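Local coordinates for protein 1,4-dihydroxy-6-naphtoate synthase (Archaeoglobus fulgidus, PDB 1ZBM) that probably converts cyclic dehypoxanthine futalosine into 1,4-dihydroxy-6-naphthoate, a step in menaquinone biosynthesis, at residues A81-G86 with Y247-S252; E60-S65 with D74-L79; I12-T17 with F24-M29; N116-L121 with L181-N186. All coordinates share one frame; numbering follows the deposited sequence.

Contact 1 of 4, residues A81-G86 with Y247-S252; sequences AGASVG and YNMPES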
# COMPACT_ATOMS: atom_id res chain seq x y z
N ALA A 81 -6.90 10.14 -5.95
CA ALA A 81 -5.60 10.42 -5.35
C ALA A 81 -5.31 9.60 -4.10
O ALA A 81 -6.21 9.32 -3.30
CB ALA A 81 -5.50 11.91 -5.02
N GLY A 82 -4.04 9.24 -3.93
CA GLY A 82 -3.64 8.47 -2.76
C GLY A 82 -3.14 7.08 -3.05
O GLY A 82 -2.53 6.46 -2.18
N ALA A 83 -3.40 6.57 -4.25
CA ALA A 83 -2.96 5.22 -4.60
C ALA A 83 -1.44 5.07 -4.65
O ALA A 83 -0.72 6.03 -4.92
CB ALA A 83 -3.56 4.81 -5.95
N SER A 84 -0.96 3.87 -4.35
CA SER A 84 0.47 3.60 -4.42
C SER A 84 0.59 2.57 -5.55
O SER A 84 -0.09 1.54 -5.55
CB SER A 84 1.00 3.05 -3.09
OG SER A 84 0.40 1.81 -2.73
N VAL A 85 1.43 2.87 -6.54
CA VAL A 85 1.58 2.01 -7.70
C VAL A 85 3.03 1.70 -8.05
O VAL A 85 3.85 2.60 -8.21
CB VAL A 85 0.88 2.67 -8.93
CG1 VAL A 85 0.99 1.78 -10.17
CG2 VAL A 85 -0.59 2.91 -8.60
N GLY A 86 3.34 0.41 -8.15
CA GLY A 86 4.70 0.01 -8.48
C GLY A 86 4.85 0.09 -9.98
O GLY A 86 3.90 -0.13 -10.72
N TYR A 247 -0.93 11.21 -7.42
CA TYR A 247 -1.63 12.47 -7.58
C TYR A 247 -2.95 12.31 -8.32
O TYR A 247 -3.94 12.95 -7.98
CB TYR A 247 -0.75 13.48 -8.32
CG TYR A 247 -1.38 14.86 -8.39
CD1 TYR A 247 -1.32 15.73 -7.31
CD2 TYR A 247 -2.03 15.29 -9.55
CE1 TYR A 247 -1.89 17.00 -7.37
CE2 TYR A 247 -2.61 16.55 -9.62
CZ TYR A 247 -2.54 17.40 -8.53
OH TYR A 247 -3.09 18.65 -8.63
N ASN A 248 -2.95 11.44 -9.34
CA ASN A 248 -4.15 11.17 -10.14
C ASN A 248 -4.00 9.81 -10.83
O ASN A 248 -3.09 9.61 -11.64
CB ASN A 248 -4.32 12.27 -11.21
CG ASN A 248 -5.64 12.17 -11.94
OD1 ASN A 248 -6.70 12.15 -11.33
ND2 ASN A 248 -5.59 12.12 -13.27
N MSE A 249 -4.89 8.87 -10.52
CA MSE A 249 -4.80 7.55 -11.12
C MSE A 249 -5.06 7.62 -12.63
O MSE A 249 -6.16 7.94 -13.06
CB MSE A 249 -5.81 6.60 -10.47
CG MSE A 249 -5.55 5.13 -10.74
SE MSE A 249 -6.90 4.04 -9.90
CE MSE A 249 -6.20 4.09 -8.09
N PRO A 250 -4.04 7.33 -13.46
CA PRO A 250 -4.21 7.39 -14.92
C PRO A 250 -5.03 6.22 -15.45
O PRO A 250 -5.29 5.26 -14.72
CB PRO A 250 -2.78 7.39 -15.43
CG PRO A 250 -2.08 6.50 -14.44
CD PRO A 250 -2.64 7.00 -13.11
N GLU A 251 -5.41 6.29 -16.72
CA GLU A 251 -6.21 5.22 -17.33
C GLU A 251 -5.53 3.85 -17.27
O GLU A 251 -6.20 2.85 -17.06
CB GLU A 251 -6.56 5.57 -18.79
CG GLU A 251 -7.48 6.79 -18.94
CD GLU A 251 -6.73 8.12 -18.88
OE1 GLU A 251 -5.73 8.22 -18.12
OE2 GLU A 251 -7.15 9.07 -19.58
N SER A 252 -4.21 3.81 -17.44
CA SER A 252 -3.46 2.56 -17.42
C SER A 252 -3.61 1.82 -16.10
O SER A 252 -3.72 0.59 -16.08
CB SER A 252 -1.97 2.80 -17.73
OG SER A 252 -1.34 3.59 -16.73

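Contact 2 of 4, residues E60-S65 with D74-L79; sequences EVTAIS and DKYRIL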
# COMPACT_ATOMS: atom_id res chain seq x y z
N GLU A 60 -14.65 7.32 7.01
CA GLU A 60 -15.14 7.99 5.82
C GLU A 60 -14.12 7.82 4.70
O GLU A 60 -14.49 7.60 3.55
CB GLU A 60 -15.33 9.49 6.08
CG GLU A 60 -16.62 9.85 6.78
CD GLU A 60 -16.55 9.72 8.29
OE1 GLU A 60 -15.45 9.46 8.84
OE2 GLU A 60 -17.61 9.89 8.93
N VAL A 61 -12.84 7.94 5.04
CA VAL A 61 -11.76 7.79 4.07
C VAL A 61 -10.67 6.91 4.68
O VAL A 61 -10.15 7.21 5.75
CB VAL A 61 -11.12 9.15 3.70
CG1 VAL A 61 -10.01 8.93 2.67
CG2 VAL A 61 -12.16 10.11 3.14
N THR A 62 -10.30 5.84 3.99
CA THR A 62 -9.26 4.96 4.51
C THR A 62 -8.35 4.40 3.44
O THR A 62 -8.79 4.14 2.33
CB THR A 62 -9.88 3.76 5.27
OG1 THR A 62 -8.84 2.87 5.70
CG2 THR A 62 -10.83 2.99 4.38
N ALA A 63 -7.06 4.23 3.76
CA ALA A 63 -6.14 3.64 2.80
C ALA A 63 -6.59 2.18 2.78
O ALA A 63 -7.27 1.73 3.71
CB ALA A 63 -4.70 3.74 3.30
N ILE A 64 -6.24 1.45 1.74
CA ILE A 64 -6.64 0.05 1.65
C ILE A 64 -6.02 -0.62 0.43
O ILE A 64 -5.96 -0.04 -0.65
CB ILE A 64 -8.17 -0.08 1.54
CG1 ILE A 64 -8.58 -1.55 1.59
CG2 ILE A 64 -8.65 0.50 0.21
CD1 ILE A 64 -10.07 -1.77 1.54
N SER A 65 -5.56 -1.86 0.62
CA SER A 65 -4.94 -2.64 -0.44
C SER A 65 -5.89 -2.82 -1.62
O SER A 65 -7.09 -2.95 -1.44
CB SER A 65 -4.55 -4.02 0.10
OG SER A 65 -3.58 -3.91 1.13
N ASP A 74 -18.67 -2.13 -2.69
CA ASP A 74 -20.10 -1.88 -2.56
C ASP A 74 -20.35 -0.66 -1.67
O ASP A 74 -21.27 0.13 -1.91
CB ASP A 74 -20.82 -3.10 -1.98
CG ASP A 74 -20.23 -3.58 -0.65
OD1 ASP A 74 -19.00 -3.80 -0.58
OD2 ASP A 74 -21.01 -3.75 0.33
N LYS A 75 -19.51 -0.51 -0.66
CA LYS A 75 -19.64 0.61 0.27
C LYS A 75 -18.57 1.68 0.05
O LYS A 75 -18.71 2.82 0.50
CB LYS A 75 -19.55 0.09 1.71
CG LYS A 75 -20.78 -0.69 2.18
CD LYS A 75 -22.05 0.15 2.07
CE LYS A 75 -23.14 -0.37 2.98
NZ LYS A 75 -23.24 -1.85 2.91
N TYR A 76 -17.51 1.32 -0.67
CA TYR A 76 -16.41 2.24 -0.93
C TYR A 76 -16.10 2.38 -2.41
O TYR A 76 -16.37 1.48 -3.19
CB TYR A 76 -15.15 1.72 -0.23
CG TYR A 76 -15.09 1.96 1.27
CD1 TYR A 76 -14.75 3.22 1.78
CD2 TYR A 76 -15.36 0.94 2.18
CE1 TYR A 76 -14.69 3.45 3.15
CE2 TYR A 76 -15.31 1.16 3.55
CZ TYR A 76 -14.97 2.42 4.03
OH TYR A 76 -14.94 2.65 5.38
N ARG A 77 -15.55 3.53 -2.80
CA ARG A 77 -15.14 3.72 -4.19
C ARG A 77 -13.70 4.22 -4.15
O ARG A 77 -13.26 4.80 -3.15
CB ARG A 77 -16.03 4.71 -4.93
CG ARG A 77 -15.73 6.16 -4.67
CD ARG A 77 -16.55 7.01 -5.62
NE ARG A 77 -16.48 8.43 -5.28
CZ ARG A 77 -15.41 9.20 -5.46
NH1 ARG A 77 -14.30 8.69 -5.98
NH2 ARG A 77 -15.47 10.48 -5.12
N ILE A 78 -12.96 3.99 -5.23
CA ILE A 78 -11.57 4.41 -5.29
C ILE A 78 -11.42 5.90 -5.49
O ILE A 78 -12.03 6.48 -6.39
CB ILE A 78 -10.82 3.69 -6.42
CG1 ILE A 78 -11.02 2.18 -6.29
CG2 ILE A 78 -9.34 4.02 -6.33
CD1 ILE A 78 -10.68 1.41 -7.56
N LEU A 79 -10.62 6.53 -4.64
CA LEU A 79 -10.38 7.97 -4.76
C LEU A 79 -9.29 8.19 -5.80
O LEU A 79 -8.30 7.47 -5.83
CB LEU A 79 -9.97 8.53 -3.40
CG LEU A 79 -10.06 10.04 -3.27
CD1 LEU A 79 -11.53 10.50 -3.25
CD2 LEU A 79 -9.37 10.44 -1.96

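Contact 3 of 4, residues I12-T17 with F24-M29; sequences IRVAHT and FMFYAM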
# COMPACT_ATOMS: atom_id res chain seq x y z
N ILE A 12 -14.96 14.42 9.53
CA ILE A 12 -14.68 13.06 9.06
C ILE A 12 -13.41 12.42 9.60
O ILE A 12 -12.51 13.10 10.11
CB ILE A 12 -14.59 12.99 7.52
CG1 ILE A 12 -13.40 13.81 7.03
CG2 ILE A 12 -15.88 13.51 6.91
CD1 ILE A 12 -13.16 13.72 5.53
N ARG A 13 -13.33 11.10 9.47
CA ARG A 13 -12.15 10.36 9.92
C ARG A 13 -11.37 9.87 8.71
O ARG A 13 -11.93 9.26 7.80
CB ARG A 13 -12.55 9.18 10.83
CG ARG A 13 -13.13 9.63 12.17
CD ARG A 13 -13.28 8.48 13.14
NE ARG A 13 -14.27 7.50 12.72
CZ ARG A 13 -14.54 6.38 13.39
NH1 ARG A 13 -15.46 5.53 12.94
NH2 ARG A 13 -13.87 6.10 14.50
N VAL A 14 -10.08 10.16 8.71
CA VAL A 14 -9.19 9.78 7.62
C VAL A 14 -8.12 8.86 8.20
O VAL A 14 -7.29 9.28 9.02
CB VAL A 14 -8.55 11.03 6.97
CG1 VAL A 14 -7.65 10.63 5.80
CG2 VAL A 14 -9.65 11.97 6.49
N ALA A 15 -8.17 7.61 7.78
CA ALA A 15 -7.25 6.60 8.26
C ALA A 15 -6.20 6.23 7.23
O ALA A 15 -6.49 6.03 6.05
CB ALA A 15 -8.01 5.35 8.69
N HIS A 16 -4.97 6.14 7.71
CA HIS A 16 -3.86 5.75 6.89
C HIS A 16 -2.84 5.00 7.74
O HIS A 16 -3.09 4.72 8.92
CB HIS A 16 -3.24 6.96 6.16
CG HIS A 16 -3.19 8.21 6.96
ND1 HIS A 16 -2.00 8.78 7.37
CD2 HIS A 16 -4.16 9.06 7.36
CE1 HIS A 16 -2.25 9.92 7.98
NE2 HIS A 16 -3.55 10.12 7.99
N THR A 17 -1.70 4.67 7.14
CA THR A 17 -0.69 3.85 7.79
C THR A 17 0.58 4.45 8.38
O THR A 17 1.05 5.49 7.94
CB THR A 17 -0.26 2.74 6.83
OG1 THR A 17 0.36 3.33 5.67
CG2 THR A 17 -1.47 1.94 6.40
N PHE A 24 4.73 10.87 4.53
CA PHE A 24 5.28 11.77 3.52
C PHE A 24 4.12 12.41 2.75
O PHE A 24 3.99 13.64 2.72
CB PHE A 24 6.18 10.95 2.59
CG PHE A 24 6.86 11.76 1.51
CD1 PHE A 24 7.96 12.56 1.81
CD2 PHE A 24 6.38 11.72 0.21
CE1 PHE A 24 8.59 13.31 0.80
CE2 PHE A 24 7.00 12.47 -0.80
CZ PHE A 24 8.11 13.27 -0.50
N MSE A 25 3.28 11.57 2.16
CA MSE A 25 2.12 12.00 1.39
C MSE A 25 1.17 12.88 2.21
O MSE A 25 0.68 13.91 1.73
CB MSE A 25 1.38 10.76 0.87
CG MSE A 25 0.20 11.03 -0.03
SE MSE A 25 -0.84 9.39 -0.33
CE MSE A 25 0.63 8.21 -0.80
N PHE A 26 0.92 12.49 3.46
CA PHE A 26 0.01 13.24 4.34
C PHE A 26 0.61 14.37 5.16
O PHE A 26 -0.12 15.06 5.88
CB PHE A 26 -0.72 12.30 5.31
CG PHE A 26 -1.84 11.52 4.69
CD1 PHE A 26 -1.61 10.26 4.16
CD2 PHE A 26 -3.13 12.03 4.67
CE1 PHE A 26 -2.66 9.51 3.63
CE2 PHE A 26 -4.19 11.29 4.15
CZ PHE A 26 -3.95 10.03 3.62
N TYR A 27 1.92 14.57 5.07
CA TYR A 27 2.59 15.62 5.83
C TYR A 27 1.91 16.99 5.77
O TYR A 27 1.62 17.59 6.80
CB TYR A 27 4.05 15.77 5.40
CG TYR A 27 4.69 17.01 5.96
CD1 TYR A 27 4.77 18.19 5.21
CD2 TYR A 27 5.15 17.04 7.28
CE1 TYR A 27 5.28 19.36 5.77
CE2 TYR A 27 5.66 18.20 7.84
CZ TYR A 27 5.72 19.35 7.08
OH TYR A 27 6.23 20.50 7.64
N ALA A 28 1.67 17.49 4.56
CA ALA A 28 1.05 18.80 4.39
C ALA A 28 -0.30 18.88 5.10
O ALA A 28 -0.64 19.91 5.69
CB ALA A 28 0.88 19.12 2.90
N MSE A 29 -1.08 17.80 5.02
CA MSE A 29 -2.40 17.79 5.64
C MSE A 29 -2.33 17.66 7.16
O MSE A 29 -3.08 18.31 7.88
CB MSE A 29 -3.24 16.65 5.06
CG MSE A 29 -4.73 16.76 5.36
SE MSE A 29 -5.75 15.26 4.63
CE MSE A 29 -5.88 15.85 2.79

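Contact 4 of 4, residues N116-L121 with L181-N186; sequences NLLLKL and LPLGLN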
# COMPACT_ATOMS: atom_id res chain seq x y z
N ASN A 116 -0.29 -10.30 -1.18
CA ASN A 116 -0.67 -11.68 -0.93
C ASN A 116 -1.39 -12.24 -2.14
O ASN A 116 -1.11 -13.35 -2.59
CB ASN A 116 -1.56 -11.80 0.29
CG ASN A 116 -1.08 -12.88 1.23
OD1 ASN A 116 -0.86 -14.03 0.81
ND2 ASN A 116 -0.90 -12.53 2.50
N LEU A 117 -2.32 -11.46 -2.67
CA LEU A 117 -3.08 -11.87 -3.85
C LEU A 117 -2.08 -12.25 -4.95
O LEU A 117 -2.21 -13.31 -5.58
CB LEU A 117 -3.99 -10.73 -4.32
CG LEU A 117 -4.80 -10.98 -5.60
CD1 LEU A 117 -5.67 -12.22 -5.44
CD2 LEU A 117 -5.68 -9.76 -5.88
N LEU A 118 -1.08 -11.40 -5.17
CA LEU A 118 -0.05 -11.66 -6.19
C LEU A 118 0.68 -12.99 -5.92
O LEU A 118 0.88 -13.80 -6.84
CB LEU A 118 0.96 -10.51 -6.24
CG LEU A 118 0.50 -9.20 -6.87
CD1 LEU A 118 1.48 -8.07 -6.55
CD2 LEU A 118 0.35 -9.38 -8.35
N LEU A 119 1.10 -13.20 -4.68
CA LEU A 119 1.80 -14.42 -4.32
C LEU A 119 0.91 -15.62 -4.62
O LEU A 119 1.35 -16.58 -5.25
CB LEU A 119 2.17 -14.40 -2.83
CG LEU A 119 2.91 -15.62 -2.25
CD1 LEU A 119 4.23 -15.82 -2.97
CD2 LEU A 119 3.15 -15.43 -0.75
N LYS A 120 -0.34 -15.56 -4.18
CA LYS A 120 -1.30 -16.63 -4.41
C LYS A 120 -1.54 -16.90 -5.90
O LYS A 120 -2.03 -17.96 -6.27
CB LYS A 120 -2.62 -16.30 -3.70
CG LYS A 120 -2.52 -16.30 -2.17
CD LYS A 120 -3.55 -15.38 -1.52
CE LYS A 120 -4.96 -15.85 -1.80
NZ LYS A 120 -5.95 -14.79 -1.44
N LEU A 121 -1.19 -15.93 -6.75
CA LEU A 121 -1.35 -16.09 -8.19
C LEU A 121 -0.08 -16.64 -8.83
O LEU A 121 -0.13 -17.32 -9.83
CB LEU A 121 -1.67 -14.75 -8.85
CG LEU A 121 -3.08 -14.18 -8.68
CD1 LEU A 121 -3.07 -12.74 -9.13
CD2 LEU A 121 -4.08 -15.00 -9.49
N LEU A 181 1.66 -1.47 -11.55
CA LEU A 181 1.13 -2.41 -10.57
C LEU A 181 0.41 -1.73 -9.38
O LEU A 181 1.06 -1.16 -8.51
CB LEU A 181 2.29 -3.26 -10.01
CG LEU A 181 2.03 -4.67 -9.45
CD1 LEU A 181 3.22 -5.08 -8.58
CD2 LEU A 181 0.76 -4.70 -8.65
N PRO A 182 -0.94 -1.81 -9.34
CA PRO A 182 -1.75 -1.21 -8.27
C PRO A 182 -1.52 -1.93 -6.95
O PRO A 182 -1.78 -3.13 -6.85
CB PRO A 182 -3.19 -1.42 -8.75
CG PRO A 182 -3.06 -1.68 -10.22
CD PRO A 182 -1.80 -2.48 -10.33
N LEU A 183 -1.05 -1.22 -5.92
CA LEU A 183 -0.80 -1.87 -4.63
C LEU A 183 -1.71 -1.38 -3.51
O LEU A 183 -2.50 -2.16 -2.97
CB LEU A 183 0.66 -1.68 -4.22
CG LEU A 183 1.67 -2.31 -5.17
CD1 LEU A 183 3.04 -1.77 -4.85
CD2 LEU A 183 1.63 -3.83 -5.04
N GLY A 184 -1.58 -0.11 -3.16
CA GLY A 184 -2.41 0.46 -2.11
C GLY A 184 -3.31 1.50 -2.74
O GLY A 184 -2.93 2.15 -3.71
N LEU A 185 -4.51 1.67 -2.19
CA LEU A 185 -5.44 2.65 -2.75
C LEU A 185 -6.07 3.53 -1.68
O LEU A 185 -6.12 3.18 -0.50
CB LEU A 185 -6.56 1.92 -3.49
CG LEU A 185 -6.25 0.91 -4.58
CD1 LEU A 185 -7.52 0.13 -4.90
CD2 LEU A 185 -5.72 1.60 -5.83
N ASN A 186 -6.54 4.70 -2.09
CA ASN A 186 -7.22 5.55 -1.14
C ASN A 186 -8.70 5.32 -1.45
O ASN A 186 -9.12 5.46 -2.59
CB ASN A 186 -6.85 7.02 -1.32
CG ASN A 186 -6.37 7.64 -0.03
OD1 ASN A 186 -6.41 8.86 0.15
ND2 ASN A 186 -5.89 6.80 0.88

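Contact 1 of 4, residues A81-G86 with Y247-S252
Ala81 and Tyr247 form the closest backbone approach of the two segments, with 5.0 Å between Ala81 CA and Tyr247 CA, after which the chains diverge toward strand 84-86 on one side and the helix beginning at Glu251 on the other. Two small side-chain contacts fill this wedge. At its narrow end the methyl CB of Ala81 lies 3.5 Å from Tyr247 O, a carbon resting against a carbonyl oxygen whose hydrogen bond comes from Arg205 NE. Further along, the CB of Ala83 points toward the partner segment and meets the methyl end of Met249, a selenomethionine in this structure. That chain leaves its backbone extended, CG anti to the backbone N (chi1 -164°), and turns only at its last torsion (chi3 -79°). The bend brings CE to 3.5 Å from Ala83 CB, tighter than usual for two carbons, while Met249 SE stays 5.2 Å from Ala83 CB. Both residues also touch Leu185 of strand 181-189, which continues the apolar surface. Backbone bonds from Gly82 to Thr246 and from Met249 to Ser80 tie the immediate surroundings together. The pairing thus joins the irregular middle of strand 76-86 to the turn between helices 244-247 and 251-265, in which Pro250 takes the N-cap position. Chemically it is a contact of methyl groups and a carbonyl, without direction of its own: shape sets the fit between the segments, and polar bonds to neighbouring residues fix the backbones that present it.

Contact 2 of 4, residues E60-S65 with D74-L79
Thr62 and Tyr76 set their side chains across one another at about a right angle, and it is the methyl CG2 that meets the ring. Thr62 CG2 is 4.1 Å from Tyr76 CE1 and almost as near to CZ, approaching obliquely at the phenolic end of the ring. Close to the ring plane, at the edge, comes a second neighbour: Glu60 O, 4.2 Å from Tyr76 CE1. The ring reaches these atoms because its CG stands beside the backbone N and anti to the carbonyl carbon (chi1 -77°), with the CA–CB bond pointing toward the other segment. Beyond the edge, Tyr76 OH is hydrogen-bonded to Tyr59 O, which fixes the far end of the ring. Strands 61-65 and 76-86 are not neighbours in the sheet. Strand 181-189 runs between them, antiparallel to both, and the chain passes from one to the other by way of the short helix 66-69. The tyrosine therefore spans the width of an intervening strand, touching Arg189 of that strand on its way. Thr62, meanwhile, turns its OG1 anti to the backbone N (chi1 177°) and donates to Ala63 O at 2.8 Å. The hydroxyl lies in the carbonyl plane, on a lone pair, at a C=O...donor angle of 134°, which leaves CG2 for the tyrosine. An alanine here would lack both branches, and would probably open a gap beside the phenolic end of the ring while leaving Ala63 O without its side-chain donor. The threonine also touches Leu50 of helix 47-53.

Contact 3 of 4, residues I12-T17 with F24-M29
Phe26 of helix 20-30 lays its ring flat on the ring of His16, in strand 11-16, and can be followed outward atom by atom. Its CB already lies 3.9 Å from His16 CE1, and CG comes above the same carbon. On one side of the ring, CD1 is 3.6 Å from His16 ND1 and CE1 sits over His16 CG. On the other side, CD2 faces NE2 of the histidine, while CE2 also meets Val14 CG1 at 3.9 Å, an oblique approach. The tip, CZ, ends near His16 CD2. The result is a face-to-face stack of the His16 and Phe26 rings, with centroids 3.7 Å apart and planes at 8°. His16 presents its face with CG between backbone N and carbonyl carbon (chi1 38°), and its ND1 is hydrogen-bonded to Asp22 OD1, which restrains the ring's rotation. With a serine in place of Phe26 the imidazole would probably lose the cover of one face, and Val14 CG1 an apolar neighbour. His42 of strand 39-44 meets His16 with its ring plane about perpendicular. Strand 11-16, helix 20-30 and strand 39-44 form a beta-alpha-beta unit, and this is its packing of helix against sheet.

Contact 4 of 4, residues N116-L121 with L181-N186
Leu118 and Leu181 meet with no flat group between them: no ring, amide or guanidinium enters this contact from either segment, and the leucines are touched by indoles of helix 169-174: Trp172 on Leu118, Trp170 and Trp173 on Leu181. What crosses is branched and aliphatic. The two leucines reach toward each other tip to tip, from backbones whose nearest CA atoms, those of Leu118 and Leu183, are 9.9 Å apart. One methyl, CD1 of Leu118, does all the touching on the helix side. It lies 4.0 Å from Leu181 CD1 and equally far from that residue's CD2, so that it rests against the fork of the partner. Leu118 brings it there with CG anti to the carbonyl carbon (chi1 -73°), whereas Leu181 extends with CG anti to its backbone N (chi1 -154°). A looser third neighbour is Leu183 CD2, 4.5 Å from Leu118 CD1; here the CA–CB bond does not point at the helix, but the end of the side chain comes nearer. Leu183 and Gly184 both face Ser84 in a classic beta bulge of the sheet. Leu183 O is hydrogen-bonded to Thr114 OG1, and Thr114 is predicted to bind substrate. The contact links helix 114-122, which follows strand 105-108 of one mixed sheet, to strand 181-189 of the other, the two-sheet arrangement found in type II periplasmic-binding-protein folds. With methyl groups alone meeting, and at ordinary van der Waals distances, the attraction is dispersive and hydrophobic, making few demands on exact orientation.

The four contacts gather round one mixed sheet, in which strand 181-189 links contacts 1, 2 and 4. Strand 76-86 serves contacts 1 and 2, which touch through Met249 CE and Ile78 CG2, 3.6 Å apart. Contact 4 pairs with contact 1 through Ser84 N and Gly184 O at 2.7 Å, and with contact 2 through Ile64 O and Leu185 N, also 2.7 Å. Contact 3 joins through strand 61-65, by Val61 O and Ala15 N, 2.9 Å apart. Contact 4 borders the probable substrate site, the Leu183 side chain lying about 4 Å from that of Thr114; His152, the predicted proton acceptor, is about 10 Å from Leu183 and about 11 Å from His16, between side chains.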